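Local atomic coordinates of putative peptidase (Bacteroides fragilis, PDB entry 5DYN), a protein that probably activates the B. fragilis toxin as a clostripain-family cysteine protease, whose C-terminal two-thirds forms the chain described. Residues A13-A18 / Y42-C47; F29-F34 / T56-P61; E36-A41 / K209-Y214; I52-E57 / G108-V113; G62-T67 / Y87-S92. All blocks are in the same frame, centred on the assembly; numbering follows the deposited sequence.

Contact 1: residues A13-A18 / Y42-C47; sequences ADLHAA and YALRDC
His-16 NE2 donates to Asp-46 OD2 over 2.7 Å, the shortest polar bond between helix 12-18 and the turn that follows helix 38-43. The bond is fairly straight, 160° at the hydrogen, and it uses the syn lone pair of OD2, the one on the side of OD1. The acceptor lies close to the imidazole plane, while the carboxylate itself is turned 31° against the ring. Asp-46 can present its group this way because CG sits between its own backbone N and carbonyl carbon (chi1 57°).

The rest of the imidazole is wedged into the turn. His-16 CD2 lies 3.1 Å from Ala-43 O, and Cys-47 SG approaches the same carbon obliquely at 3.8 Å. At the root of the ring, near its plane, Leu-44 CD2 meets His-16 CB at 3.7 Å. The other methyl, Leu-44 CD1, crosses Leu-15 CD2 at about a right angle, 4.0 Å apart, and both leucines go on to cover Phe-30 of strand 25-31. On the far side of the turn Arg-45 bends back: its NH1 and its backbone N both donate to Tyr-42 O from opposite faces of that carbonyl, and its NE forms a salt bridge with Glu-120.

An acceptor oxygen held close to the imidazole plane restrains the ring's rotation, and the carboxylate would probably raise the histidine's affinity for a second proton.

Contact 2: residues F29-F34 / T56-P61; sequences FFDACF and TEIPGP. With NA (sodium ion), chain J; NA (sodium ion), chain E.
The tight part of this contact is where Cys-33 and Phe-34 lie against Thr-56 and Glu-57. Phe-34 N donates to Thr-56 O over 2.9 Å, coming from above the carbonyl plane rather than along a lone pair. Next to it Ile-58 N points its hydrogen at Cys-33 SG, 3.2 Å away and nearly straight at 162°. The Phe-34 ring meets the Thr-56 backbone obliquely, and its CZ reaches Glu-57 CG at 3.4 Å. The two side chains run side by side in the same direction, and the Glu-57 carboxylate continues past the ring to Ser-196 and Ala-197. Ile-58 CG1 presses on Ala-32 O at 3.2 Å, and its CG2 branch, anti to the backbone N, touches Asp-31 OD1 at 3.6 Å. That carboxylate is bonded through OD2 to Ala-63 N and through OD1 to Tyr-86 OH. Though closely packed, Cys-33 and Ile-58 are partly exposed.

The loose side runs from Pro-59 to Pro-61, which draw away from 29-34. This end is tied down elsewhere: Pro-61 O binds a sodium ion at 2.3 Å, together with Ala-63 O and with Asp-35 and Glu-38 of the other chain. At the tight end Phe-34 O binds a different sodium ion.

A hydrophobic strand running into Asp-Ala-Cys is consistent with the segment that bears the nucleophile in clan CD peptidases. Strand 25-31 lies between strand 50-53 and a parallel strand of the other chain, and the loop 56-61 leads from strand 50-53 toward helix 65-72, with Tyr-86 of helix 78-92 against Ile-58.

Contact 3: residues E36-A41 / K209-Y214; sequences EAVEVA and KGLSTY. With NA (sodium ion), chain G; NA (sodium ion), chain J.
Leu-211, Glu-36 and Val-38 lose the most surface here, and they meet round a short backbone bridge between Ala-37 and Ser-212. Leu-211 extends toward 36-38 with CG anti to its backbone N (chi1 -174°). Leu-211 CD1 lies against the peptides there, 3.5 Å from Glu-36 O, while CD2 packs on Val-38 CB at 3.9 Å. Glu-36 gives two different surfaces. Glu-36 CG rests on Gly-210 O at 3.3 Å, and its backbone O accepts from Ser-212 N at 3.1 Å in the carbonyl plane. Val-38 returns the second bond of the bridge, its N donating to Ser-212 O in an almost straight line (173°). Its CG1 methyl points the same way as the Thr-213 side chain beside it.

Ala-37 is the N-cap of helix 38-43, so the bridge ties strand 212-213, which also pairs with strand 158-159, to the start of that helix. Glu-39, the second residue of the helix, bends at chi2 and brings OE2 to Tyr-214 N at 2.9 Å, accepting with its syn lone pair. Glu-39 OE1 takes a hydrogen from a water that also bonds Ser-212 OG.

Ser-212 OG and Thr-213 OG1 bind two separate sodium ions, each at 2.7 Å. With both oxygens of Glu-39 engaged beside a helix N-terminus, the buried carboxylate is probably stabilised as the anion, and the nearby cations would act in the same sense.

Contact 4: residues I52-E57 / G108-V113; sequences ISSPTE and GVSVGV. With NA (sodium ion), chain J.
Ile-52 and Ser-53 run antiparallel to Gly-112 and Val-113, with Ile-52/Val-113 a non-hydrogen-bonded pair and Ser-53/Gly-112 a hydrogen-bonded one. The two bonds of that second pair are unequal. Gly-112 N donates to Ser-53 O at 3.0 Å, nearly along the C=O axis, whereas the return bond from Ser-53 N to Gly-112 O is weak at 3.4 Å.

On one face Ile-52 and Val-113 lie side by side, pointing the same way, with Ile-52 CG2 4.1 Å from Val-113 CG2. The same methyl also meets Val-111 CG1, so one branch of the isoleucine bridges both valines.

Past Ser-53 the regular pairing ends, and hydroxyls take over. Ser-54 OG and Ser-110 OG are hydrogen-bonded at 3.1 Å. Ser-110 can reach across because its OG stands between the backbone N and the carbonyl carbon (chi1 68°), which also brings it to the CG2 methyl of Thr-56 at 3.4 Å. Thr-56 N donates to Ser-54 OG at 3.1 Å, closing an ST turn that bends the chain out of the sheet. Just there Pro-55 O turns to a sodium ion, 2.6 Å away.

Both strands are interior to the mixed sheet: 50-53 has strand 25-31 on its other side and 110-115 has strand 185-196. Helix 78-92 covers the face of Ile-52, Val-111 and Val-113 with Ala-79 and Ala-83.

Contact 5: residues G62-T67 / Y87-S92; sequences GAPYQT and YDYYQS. With NA (sodium ion), chain E; NA (sodium ion), chain F.
The turn that starts helix 65-72 rests on the last turns of helix 78-92, with Pro-64 set against Tyr-89 and Tyr-90. Pro-64 CB sits over one face of the Tyr-89 ring, 3.8 Å from its centroid and 22° off the normal, a CH-pi contact. The Tyr-89 ring is brought over by a first torsion that places CG anti to the backbone N (chi1 -174°), and Pro-64 CG leans on Tyr-89 CB at 3.6 Å. Arg-93 adds a cation-pi contact to the same ring.

Tyr-90 reaches further. Pro-64 CD comes obliquely to Tyr-90 CE2, at 4.2 Å, and the Tyr-90 hydroxyl points at Gly-62 O in the plane of the ring. The modelled distance from Tyr-90 OH to Gly-62 O, 2.3 Å, is too short to trust, so the details of this hydrogen bond are doubtful. Trp-105 meets Tyr-90 edge-to-face.

Two sodium ions flank the contact: one is bound by Ala-63 O at 2.6 Å, the other, more distantly, by Tyr-90 O. Pro-64 O takes both Thr-67 N and Thr-67 OG1. The whole is an inverse gamma turn at an N-cap proline, with CH-pi packing of that proline on a tyrosine.

How the contacts relate
Contacts 2, 3 and 4 converge on one sodium ion, bound by Phe-34 O, Ser-212 OG and Pro-55 O, one ligand from each. Segment 29-34, resembling the nucleophile-bearing segment of clan CD peptidases, lies beside this ion. Contacts 2 and 4, their centres about 7 Å apart, share Thr-56 and Glu-57 and are joined by Phe-30 N to Ile-52 O at 2.7 Å. Contact 5 hangs on contact 2 through Asp-31 OD2, 2.9 Å from Ala-63 N, and both touch a second sodium ion. Contact 1 lies at the other end, its centre about 27 Å from that of contact 5; its leucines meet contact 2 at Phe-30, and helix 38-43 links it to contact 3.

Contact 1: residues A13-A18 / Y42-C47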
# COMPACT_ATOMS: atom_id res chain seq x y z
N ALA B 13 -12.30 1.44 5.27
CA ALA B 13 -12.91 1.95 6.50
C ALA B 13 -12.77 0.93 7.63
O ALA B 13 -12.43 1.28 8.76
CB ALA B 13 -14.37 2.31 6.27
N ASP B 14 -13.05 -0.33 7.31
CA ASP B 14 -12.90 -1.42 8.27
C ASP B 14 -11.44 -1.62 8.67
O ASP B 14 -11.14 -1.91 9.83
CB ASP B 14 -13.47 -2.71 7.70
CG ASP B 14 -14.94 -2.61 7.38
OD1 ASP B 14 -15.63 -1.81 8.05
OD2 ASP B 14 -15.40 -3.31 6.45
N LEU B 15 -10.53 -1.46 7.70
CA LEU B 15 -9.10 -1.57 7.98
C LEU B 15 -8.67 -0.48 8.96
O LEU B 15 -7.96 -0.76 9.93
CB LEU B 15 -8.28 -1.46 6.69
CG LEU B 15 -6.76 -1.32 6.83
CD1 LEU B 15 -6.17 -2.46 7.66
CD2 LEU B 15 -6.10 -1.27 5.46
N HIS B 16 -9.12 0.74 8.71
CA HIS B 16 -8.84 1.87 9.60
C HIS B 16 -9.37 1.61 11.01
O HIS B 16 -8.68 1.89 12.00
CB HIS B 16 -9.44 3.16 9.05
CG HIS B 16 -9.37 4.31 10.01
ND1 HIS B 16 -10.42 4.67 10.82
CD2 HIS B 16 -8.36 5.17 10.29
CE1 HIS B 16 -10.07 5.70 11.56
NE2 HIS B 16 -8.82 6.03 11.26
N ALA B 17 -10.59 1.11 11.09
CA ALA B 17 -11.20 0.78 12.38
C ALA B 17 -10.34 -0.24 13.13
O ALA B 17 -10.16 -0.13 14.34
CB ALA B 17 -12.61 0.25 12.19
N ALA B 18 -9.81 -1.21 12.40
CA ALA B 18 -8.98 -2.25 12.98
C ALA B 18 -7.65 -1.72 13.50
O ALA B 18 -7.17 -2.15 14.55
CB ALA B 18 -8.74 -3.36 11.96
N TYR B 42 -4.99 9.08 2.98
CA TYR B 42 -5.77 9.98 3.83
C TYR B 42 -6.57 9.20 4.86
O TYR B 42 -6.63 9.59 6.02
CB TYR B 42 -6.71 10.86 3.00
CG TYR B 42 -7.43 11.90 3.84
CD1 TYR B 42 -6.84 13.13 4.11
CD2 TYR B 42 -8.68 11.64 4.38
CE1 TYR B 42 -7.48 14.07 4.89
CE2 TYR B 42 -9.33 12.58 5.16
CZ TYR B 42 -8.73 13.79 5.41
OH TYR B 42 -9.37 14.73 6.19
N ALA B 43 -7.18 8.10 4.44
CA ALA B 43 -8.00 7.31 5.35
C ALA B 43 -7.18 6.73 6.51
O ALA B 43 -7.71 6.50 7.59
CB ALA B 43 -8.70 6.19 4.59
N LEU B 44 -5.89 6.51 6.27
CA LEU B 44 -5.03 5.89 7.28
C LEU B 44 -3.98 6.85 7.82
O LEU B 44 -2.99 6.42 8.41
CB LEU B 44 -4.33 4.65 6.70
CG LEU B 44 -5.22 3.52 6.17
CD1 LEU B 44 -4.38 2.34 5.71
CD2 LEU B 44 -6.23 3.09 7.22
N ARG B 45 -4.20 8.15 7.63
CA ARG B 45 -3.21 9.15 8.02
C ARG B 45 -2.97 9.17 9.54
O ARG B 45 -1.90 9.58 10.00
CB ARG B 45 -3.65 10.55 7.55
CG ARG B 45 -4.84 11.11 8.30
CD ARG B 45 -5.48 12.27 7.56
NE ARG B 45 -6.60 12.85 8.31
CZ ARG B 45 -7.81 12.31 8.39
NH1 ARG B 45 -8.07 11.16 7.77
NH2 ARG B 45 -8.76 12.91 9.09
N ASP B 46 -3.95 8.70 10.30
CA ASP B 46 -3.88 8.73 11.75
C ASP B 46 -3.34 7.42 12.33
O ASP B 46 -3.26 7.26 13.55
CB ASP B 46 -5.26 9.02 12.35
CG ASP B 46 -6.31 8.03 11.90
OD1 ASP B 46 -6.29 7.63 10.71
OD2 ASP B 46 -7.16 7.64 12.73
N CYS B 47 -2.97 6.49 11.45
CA CYS B 47 -2.51 5.17 11.88
C CYS B 47 -1.00 5.07 11.91
O CYS B 47 -0.43 4.20 12.57
CB CYS B 47 -3.07 4.09 10.97
SG CYS B 47 -4.85 3.90 11.10

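Contact 2: residues F29-F34 / T56-P61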
# COMPACT_ATOMS: atom_id res chain seq x y z
N PHE B 29 3.51 -0.55 5.57
CA PHE B 29 4.00 -1.12 4.32
C PHE B 29 2.97 -2.06 3.72
O PHE B 29 2.70 -3.14 4.26
CB PHE B 29 5.33 -1.86 4.57
CG PHE B 29 5.89 -2.53 3.34
CD1 PHE B 29 5.67 -2.01 2.07
CD2 PHE B 29 6.64 -3.69 3.46
CE1 PHE B 29 6.18 -2.63 0.95
CE2 PHE B 29 7.16 -4.31 2.34
CZ PHE B 29 6.92 -3.78 1.08
N PHE B 30 2.39 -1.65 2.59
CA PHE B 30 1.45 -2.49 1.85
C PHE B 30 2.15 -3.22 0.71
O PHE B 30 2.26 -2.69 -0.40
CB PHE B 30 0.29 -1.65 1.30
CG PHE B 30 -0.77 -1.35 2.31
CD1 PHE B 30 -0.63 -0.31 3.21
CD2 PHE B 30 -1.93 -2.11 2.35
CE1 PHE B 30 -1.61 -0.04 4.14
CE2 PHE B 30 -2.92 -1.84 3.28
CZ PHE B 30 -2.76 -0.80 4.17
N ASP B 31 2.61 -4.43 0.98
CA ASP B 31 3.11 -5.30 -0.07
C ASP B 31 1.91 -5.86 -0.83
O ASP B 31 1.62 -7.05 -0.76
CB ASP B 31 3.97 -6.43 0.50
CG ASP B 31 4.98 -6.96 -0.49
OD1 ASP B 31 4.89 -6.59 -1.68
OD2 ASP B 31 5.85 -7.76 -0.09
N ALA B 32 1.21 -4.98 -1.54
CA ALA B 32 -0.04 -5.32 -2.20
C ALA B 32 -0.32 -4.31 -3.32
O ALA B 32 0.23 -3.22 -3.33
CB ALA B 32 -1.18 -5.35 -1.21
N CYS B 33 -1.19 -4.70 -4.25
CA CYS B 33 -1.46 -3.89 -5.43
C CYS B 33 -2.21 -2.59 -5.14
O CYS B 33 -3.07 -2.55 -4.27
CB CYS B 33 -2.25 -4.70 -6.46
SG CYS B 33 -1.25 -5.72 -7.55
N PHE B 34 -1.85 -1.53 -5.86
CA PHE B 34 -2.67 -0.33 -5.98
C PHE B 34 -2.89 0.45 -4.68
O PHE B 34 -3.77 1.30 -4.63
CB PHE B 34 -4.04 -0.70 -6.56
CG PHE B 34 -3.99 -1.31 -7.93
CD1 PHE B 34 -3.30 -0.70 -8.97
CD2 PHE B 34 -4.66 -2.50 -8.19
CE1 PHE B 34 -3.27 -1.26 -10.24
CE2 PHE B 34 -4.63 -3.07 -9.46
CZ PHE B 34 -3.94 -2.45 -10.48
N THR B 56 0.49 1.33 -8.68
CA THR B 56 0.06 0.35 -9.67
C THR B 56 0.23 -1.07 -9.13
O THR B 56 0.20 -1.28 -7.92
CB THR B 56 0.83 0.52 -11.00
OG1 THR B 56 0.38 -0.44 -11.96
CG2 THR B 56 2.34 0.37 -10.78
N GLU B 57 0.41 -2.04 -10.02
CA GLU B 57 0.49 -3.44 -9.60
C GLU B 57 1.82 -3.80 -8.95
O GLU B 57 2.88 -3.36 -9.38
CB GLU B 57 0.23 -4.36 -10.80
CG GLU B 57 -1.12 -4.13 -11.44
CD GLU B 57 -1.35 -5.02 -12.65
OE1 GLU B 57 -1.15 -6.24 -12.53
OE2 GLU B 57 -1.73 -4.48 -13.71
N ILE B 58 1.74 -4.62 -7.90
CA ILE B 58 2.91 -5.14 -7.20
C ILE B 58 3.27 -6.53 -7.73
O ILE B 58 2.39 -7.37 -7.92
CB ILE B 58 2.65 -5.21 -5.67
CG1 ILE B 58 2.85 -3.83 -5.03
CG2 ILE B 58 3.55 -6.23 -4.99
CD1 ILE B 58 4.29 -3.36 -5.07
N PRO B 59 4.57 -6.77 -7.99
CA PRO B 59 5.05 -8.08 -8.45
C PRO B 59 4.64 -9.21 -7.51
O PRO B 59 4.67 -9.03 -6.29
CB PRO B 59 6.57 -7.91 -8.46
CG PRO B 59 6.79 -6.45 -8.63
CD PRO B 59 5.66 -5.78 -7.90
N GLY B 60 4.26 -10.35 -8.07
CA GLY B 60 3.92 -11.54 -7.30
C GLY B 60 4.87 -11.91 -6.18
O GLY B 60 4.45 -12.07 -5.03
N PRO B 61 6.17 -12.04 -6.49
CA PRO B 61 7.16 -12.36 -5.45
C PRO B 61 7.30 -11.27 -4.38
O PRO B 61 7.95 -11.50 -3.37
CB PRO B 61 8.47 -12.50 -6.24
CG PRO B 61 8.22 -11.81 -7.55
CD PRO B 61 6.78 -12.06 -7.84
NA NA J . -3.40 2.98 -6.69
NA NA E . 9.72 -12.13 -1.98
O HOH W 1 10.25 -13.83 -3.81

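Contact 3: residues E36-A41 / K209-Y214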
# COMPACT_ATOMS: atom_id res chain seq x y z
N GLU B 36 -0.94 2.57 -2.98
CA GLU B 36 -0.39 3.91 -2.82
C GLU B 36 -1.34 4.92 -3.45
O GLU B 36 -1.02 5.56 -4.46
CB GLU B 36 1.01 4.01 -3.44
CG GLU B 36 1.86 5.15 -2.88
CD GLU B 36 2.32 4.92 -1.45
OE1 GLU B 36 2.09 3.82 -0.90
OE2 GLU B 36 2.93 5.84 -0.86
N ALA B 37 -2.51 5.04 -2.84
CA ALA B 37 -3.55 5.95 -3.31
C ALA B 37 -3.78 7.05 -2.29
O ALA B 37 -3.67 6.82 -1.09
CB ALA B 37 -4.84 5.19 -3.58
N VAL B 38 -4.10 8.25 -2.78
CA VAL B 38 -4.34 9.39 -1.90
C VAL B 38 -5.50 9.09 -0.94
O VAL B 38 -5.50 9.53 0.20
CB VAL B 38 -4.61 10.68 -2.71
CG1 VAL B 38 -5.83 10.53 -3.60
CG2 VAL B 38 -4.75 11.88 -1.79
N GLU B 39 -6.47 8.31 -1.41
CA GLU B 39 -7.65 7.99 -0.62
C GLU B 39 -7.32 7.01 0.50
O GLU B 39 -7.92 7.05 1.58
CB GLU B 39 -8.75 7.41 -1.50
CG GLU B 39 -9.21 8.36 -2.61
CD GLU B 39 -8.41 8.20 -3.90
OE1 GLU B 39 -7.36 7.52 -3.89
OE2 GLU B 39 -8.84 8.75 -4.93
N VAL B 40 -6.36 6.13 0.26
CA VAL B 40 -5.92 5.19 1.28
C VAL B 40 -4.99 5.90 2.26
O VAL B 40 -5.09 5.72 3.47
CB VAL B 40 -5.20 3.98 0.66
CG1 VAL B 40 -4.73 3.03 1.75
CG2 VAL B 40 -6.13 3.27 -0.31
N ALA B 41 -4.09 6.72 1.71
CA ALA B 41 -3.19 7.52 2.52
C ALA B 41 -3.96 8.42 3.49
O ALA B 41 -3.63 8.50 4.67
CB ALA B 41 -2.28 8.36 1.64
N LYS B 209 4.28 10.90 -10.22
CA LYS B 209 4.86 11.21 -8.92
C LYS B 209 4.65 10.09 -7.90
O LYS B 209 5.19 10.14 -6.80
CB LYS B 209 4.29 12.52 -8.38
CG LYS B 209 4.48 13.71 -9.32
CD LYS B 209 5.92 13.86 -9.77
CE LYS B 209 6.16 15.22 -10.43
NZ LYS B 209 5.27 15.45 -11.60
N GLY B 210 3.85 9.09 -8.26
CA GLY B 210 3.73 7.88 -7.46
C GLY B 210 2.57 7.78 -6.49
O GLY B 210 2.53 6.86 -5.67
N LEU B 211 1.64 8.72 -6.56
CA LEU B 211 0.44 8.67 -5.73
C LEU B 211 -0.79 8.73 -6.62
O LEU B 211 -0.95 9.68 -7.39
CB LEU B 211 0.42 9.81 -4.71
CG LEU B 211 -0.71 9.79 -3.68
CD1 LEU B 211 -0.58 8.59 -2.75
CD2 LEU B 211 -0.76 11.09 -2.90
N SER B 212 -1.66 7.73 -6.51
CA SER B 212 -2.80 7.64 -7.41
C SER B 212 -4.02 8.38 -6.89
O SER B 212 -4.12 8.70 -5.70
CB SER B 212 -3.16 6.18 -7.67
OG SER B 212 -3.86 5.64 -6.57
N THR B 213 -4.95 8.64 -7.79
CA THR B 213 -6.24 9.22 -7.45
C THR B 213 -7.33 8.60 -8.31
O THR B 213 -7.05 8.05 -9.37
CB THR B 213 -6.26 10.74 -7.65
OG1 THR B 213 -7.53 11.27 -7.24
CG2 THR B 213 -6.03 11.09 -9.11
N TYR B 214 -8.57 8.68 -7.84
CA TYR B 214 -9.69 8.26 -8.66
C TYR B 214 -10.15 9.42 -9.53
O TYR B 214 -9.92 10.59 -9.20
CB TYR B 214 -10.85 7.75 -7.79
CG TYR B 214 -12.07 7.33 -8.58
CD1 TYR B 214 -12.06 6.17 -9.34
CD2 TYR B 214 -13.22 8.10 -8.56
CE1 TYR B 214 -13.17 5.79 -10.07
CE2 TYR B 214 -14.34 7.73 -9.29
CZ TYR B 214 -14.30 6.57 -10.04
OH TYR B 214 -15.41 6.20 -10.76
NA NA G . -9.17 12.61 -5.56
NA NA J . -3.40 2.98 -6.69
O HOH W 2 -6.55 6.07 -6.27

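Contact 4: residues I52-E57 / G108-V113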
# COMPACT_ATOMS: atom_id res chain seq x y z
N ILE B 52 3.75 2.99 2.49
CA ILE B 52 4.67 2.41 1.51
C ILE B 52 3.98 1.36 0.65
O ILE B 52 3.55 0.32 1.15
CB ILE B 52 5.88 1.77 2.20
CG1 ILE B 52 6.42 2.68 3.31
CG2 ILE B 52 6.96 1.43 1.18
CD1 ILE B 52 7.41 2.00 4.22
N SER B 53 3.90 1.63 -0.65
CA SER B 53 3.29 0.70 -1.60
C SER B 53 3.53 1.17 -3.03
O SER B 53 4.35 2.05 -3.28
CB SER B 53 1.79 0.55 -1.33
OG SER B 53 1.23 -0.51 -2.10
N SER B 54 2.81 0.56 -3.97
CA SER B 54 2.85 1.00 -5.36
C SER B 54 1.50 1.56 -5.76
O SER B 54 0.47 1.05 -5.32
CB SER B 54 3.23 -0.15 -6.29
OG SER B 54 3.18 0.26 -7.65
N PRO B 55 1.49 2.62 -6.57
CA PRO B 55 0.22 3.14 -7.10
C PRO B 55 -0.36 2.19 -8.14
O PRO B 55 -1.56 2.25 -8.43
CB PRO B 55 0.63 4.48 -7.73
CG PRO B 55 2.07 4.29 -8.10
CD PRO B 55 2.65 3.41 -7.02
N THR B 56 0.49 1.33 -8.68
CA THR B 56 0.06 0.35 -9.67
C THR B 56 0.23 -1.07 -9.13
O THR B 56 0.20 -1.28 -7.92
CB THR B 56 0.83 0.52 -11.00
OG1 THR B 56 0.38 -0.44 -11.96
CG2 THR B 56 2.34 0.37 -10.78
N GLU B 57 0.41 -2.04 -10.02
CA GLU B 57 0.49 -3.44 -9.60
C GLU B 57 1.82 -3.80 -8.95
O GLU B 57 2.88 -3.36 -9.38
CB GLU B 57 0.23 -4.36 -10.80
CG GLU B 57 -1.12 -4.13 -11.44
CD GLU B 57 -1.35 -5.02 -12.65
OE1 GLU B 57 -1.15 -6.24 -12.53
OE2 GLU B 57 -1.73 -4.48 -13.71
N GLY B 108 10.66 -5.25 -13.51
CA GLY B 108 10.87 -4.06 -12.71
C GLY B 108 9.77 -3.82 -11.70
O GLY B 108 9.00 -4.73 -11.37
N VAL B 109 9.69 -2.58 -11.21
CA VAL B 109 8.78 -2.23 -10.12
C VAL B 109 8.71 -0.72 -9.94
O VAL B 109 9.52 0.02 -10.50
CB VAL B 109 9.22 -2.90 -8.79
CG1 VAL B 109 10.34 -2.09 -8.14
CG2 VAL B 109 8.04 -3.06 -7.84
N SER B 110 7.73 -0.26 -9.17
CA SER B 110 7.64 1.14 -8.77
C SER B 110 7.18 1.23 -7.31
O SER B 110 6.18 0.63 -6.93
CB SER B 110 6.69 1.91 -9.68
OG SER B 110 5.35 1.48 -9.52
N VAL B 111 7.92 1.98 -6.50
CA VAL B 111 7.61 2.12 -5.08
C VAL B 111 7.57 3.59 -4.67
O VAL B 111 8.44 4.37 -5.05
CB VAL B 111 8.64 1.37 -4.20
CG1 VAL B 111 8.27 1.49 -2.73
CG2 VAL B 111 8.73 -0.09 -4.61
N GLY B 112 6.56 3.95 -3.89
CA GLY B 112 6.46 5.30 -3.36
C GLY B 112 6.28 5.32 -1.86
O GLY B 112 5.73 4.38 -1.28
N VAL B 113 6.75 6.38 -1.21
CA VAL B 113 6.50 6.58 0.21
C VAL B 113 5.82 7.92 0.45
O VAL B 113 6.32 8.96 0.00
CB VAL B 113 7.78 6.50 1.05
CG1 VAL B 113 7.46 6.62 2.52
CG2 VAL B 113 8.51 5.20 0.78
NA NA J . -3.40 2.98 -6.69

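Contact 5: residues G62-T67 / Y87-S92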
# COMPACT_ATOMS: atom_id res chain seq x y z
N GLY B 62 6.69 -10.11 -4.61
CA GLY B 62 6.63 -9.06 -3.61
C GLY B 62 7.98 -8.51 -3.18
O GLY B 62 8.91 -8.40 -3.97
N ALA B 63 8.08 -8.16 -1.90
CA ALA B 63 9.31 -7.59 -1.37
C ALA B 63 10.43 -8.63 -1.25
O ALA B 63 10.17 -9.80 -0.97
CB ALA B 63 9.04 -6.96 -0.01
N PRO B 64 11.68 -8.19 -1.48
CA PRO B 64 12.86 -8.99 -1.15
C PRO B 64 13.09 -8.95 0.35
O PRO B 64 13.95 -8.21 0.83
CB PRO B 64 13.98 -8.30 -1.91
CG PRO B 64 13.54 -6.88 -2.00
CD PRO B 64 12.04 -6.92 -2.14
N TYR B 65 12.32 -9.74 1.09
CA TYR B 65 12.32 -9.67 2.55
C TYR B 65 13.66 -10.06 3.17
O TYR B 65 13.86 -9.91 4.37
CB TYR B 65 11.21 -10.55 3.12
CG TYR B 65 9.83 -9.97 2.92
CD1 TYR B 65 9.37 -8.93 3.72
CD2 TYR B 65 8.98 -10.44 1.92
CE1 TYR B 65 8.11 -8.38 3.53
CE2 TYR B 65 7.72 -9.90 1.73
CZ TYR B 65 7.29 -8.87 2.54
OH TYR B 65 6.04 -8.33 2.36
N GLN B 66 14.60 -10.54 2.35
CA GLN B 66 15.94 -10.81 2.84
C GLN B 66 16.67 -9.49 3.09
O GLN B 66 17.57 -9.41 3.92
CB GLN B 66 16.73 -11.69 1.87
CG GLN B 66 16.92 -11.10 0.48
CD GLN B 66 15.86 -11.55 -0.50
OE1 GLN B 66 14.72 -11.84 -0.12
NE2 GLN B 66 16.22 -11.63 -1.77
N THR B 67 16.27 -8.44 2.37
CA THR B 67 16.84 -7.11 2.56
C THR B 67 15.84 -6.14 3.17
O THR B 67 16.22 -5.18 3.84
CB THR B 67 17.37 -6.52 1.24
OG1 THR B 67 16.27 -6.32 0.34
CG2 THR B 67 18.38 -7.46 0.61
N TYR B 87 12.99 -1.38 -4.29
CA TYR B 87 13.26 -0.89 -5.64
C TYR B 87 14.59 -1.41 -6.20
O TYR B 87 14.63 -1.89 -7.33
CB TYR B 87 13.26 0.63 -5.68
CG TYR B 87 13.68 1.17 -7.03
CD1 TYR B 87 12.79 1.15 -8.10
CD2 TYR B 87 14.96 1.67 -7.25
CE1 TYR B 87 13.16 1.62 -9.34
CE2 TYR B 87 15.33 2.15 -8.49
CZ TYR B 87 14.43 2.12 -9.53
OH TYR B 87 14.79 2.59 -10.78
N ASP B 88 15.66 -1.28 -5.42
CA ASP B 88 17.00 -1.65 -5.88
C ASP B 88 17.07 -3.10 -6.33
O ASP B 88 17.78 -3.42 -7.29
CB ASP B 88 18.03 -1.40 -4.78
CG ASP B 88 18.34 0.07 -4.58
OD1 ASP B 88 18.13 0.86 -5.53
OD2 ASP B 88 18.78 0.45 -3.47
N TYR B 89 16.33 -3.97 -5.65
CA TYR B 89 16.32 -5.39 -5.98
C TYR B 89 15.79 -5.64 -7.38
O TYR B 89 16.40 -6.36 -8.17
CB TYR B 89 15.47 -6.15 -4.97
CG TYR B 89 15.51 -7.66 -5.14
CD1 TYR B 89 16.48 -8.41 -4.49
CD2 TYR B 89 14.59 -8.31 -5.94
CE1 TYR B 89 16.53 -9.79 -4.64
CE2 TYR B 89 14.63 -9.69 -6.10
CZ TYR B 89 15.60 -10.42 -5.44
OH TYR B 89 15.65 -11.79 -5.59
N TYR B 90 14.65 -5.03 -7.69
CA TYR B 90 13.99 -5.27 -8.97
C TYR B 90 14.63 -4.47 -10.10
O TYR B 90 14.52 -4.85 -11.27
CB TYR B 90 12.50 -4.95 -8.88
CG TYR B 90 11.69 -6.00 -8.16
CD1 TYR B 90 11.10 -7.05 -8.86
CD2 TYR B 90 11.50 -5.94 -6.79
CE1 TYR B 90 10.35 -8.01 -8.21
CE2 TYR B 90 10.74 -6.89 -6.13
CZ TYR B 90 10.18 -7.93 -6.84
OH TYR B 90 9.43 -8.88 -6.19
N GLN B 91 15.29 -3.37 -9.77
CA GLN B 91 15.94 -2.57 -10.81
C GLN B 91 17.24 -3.24 -11.24
O GLN B 91 17.66 -3.10 -12.39
CB GLN B 91 16.18 -1.13 -10.32
CG GLN B 91 17.35 -0.95 -9.37
CD GLN B 91 18.67 -0.74 -10.08
OE1 GLN B 91 18.71 -0.50 -11.29
NE2 GLN B 91 19.77 -0.83 -9.33
N SER B 92 17.86 -3.98 -10.33
CA SER B 92 19.10 -4.70 -10.62
C SER B 92 18.84 -5.84 -11.60
O SER B 92 19.71 -6.18 -12.40
CB SER B 92 19.73 -5.24 -9.34
OG SER B 92 20.15 -4.18 -8.49
NA NA E . 9.72 -12.13 -1.98
NA NA F . 12.95 -6.89 -12.73
O HOH W 1 10.25 -13.83 -3.81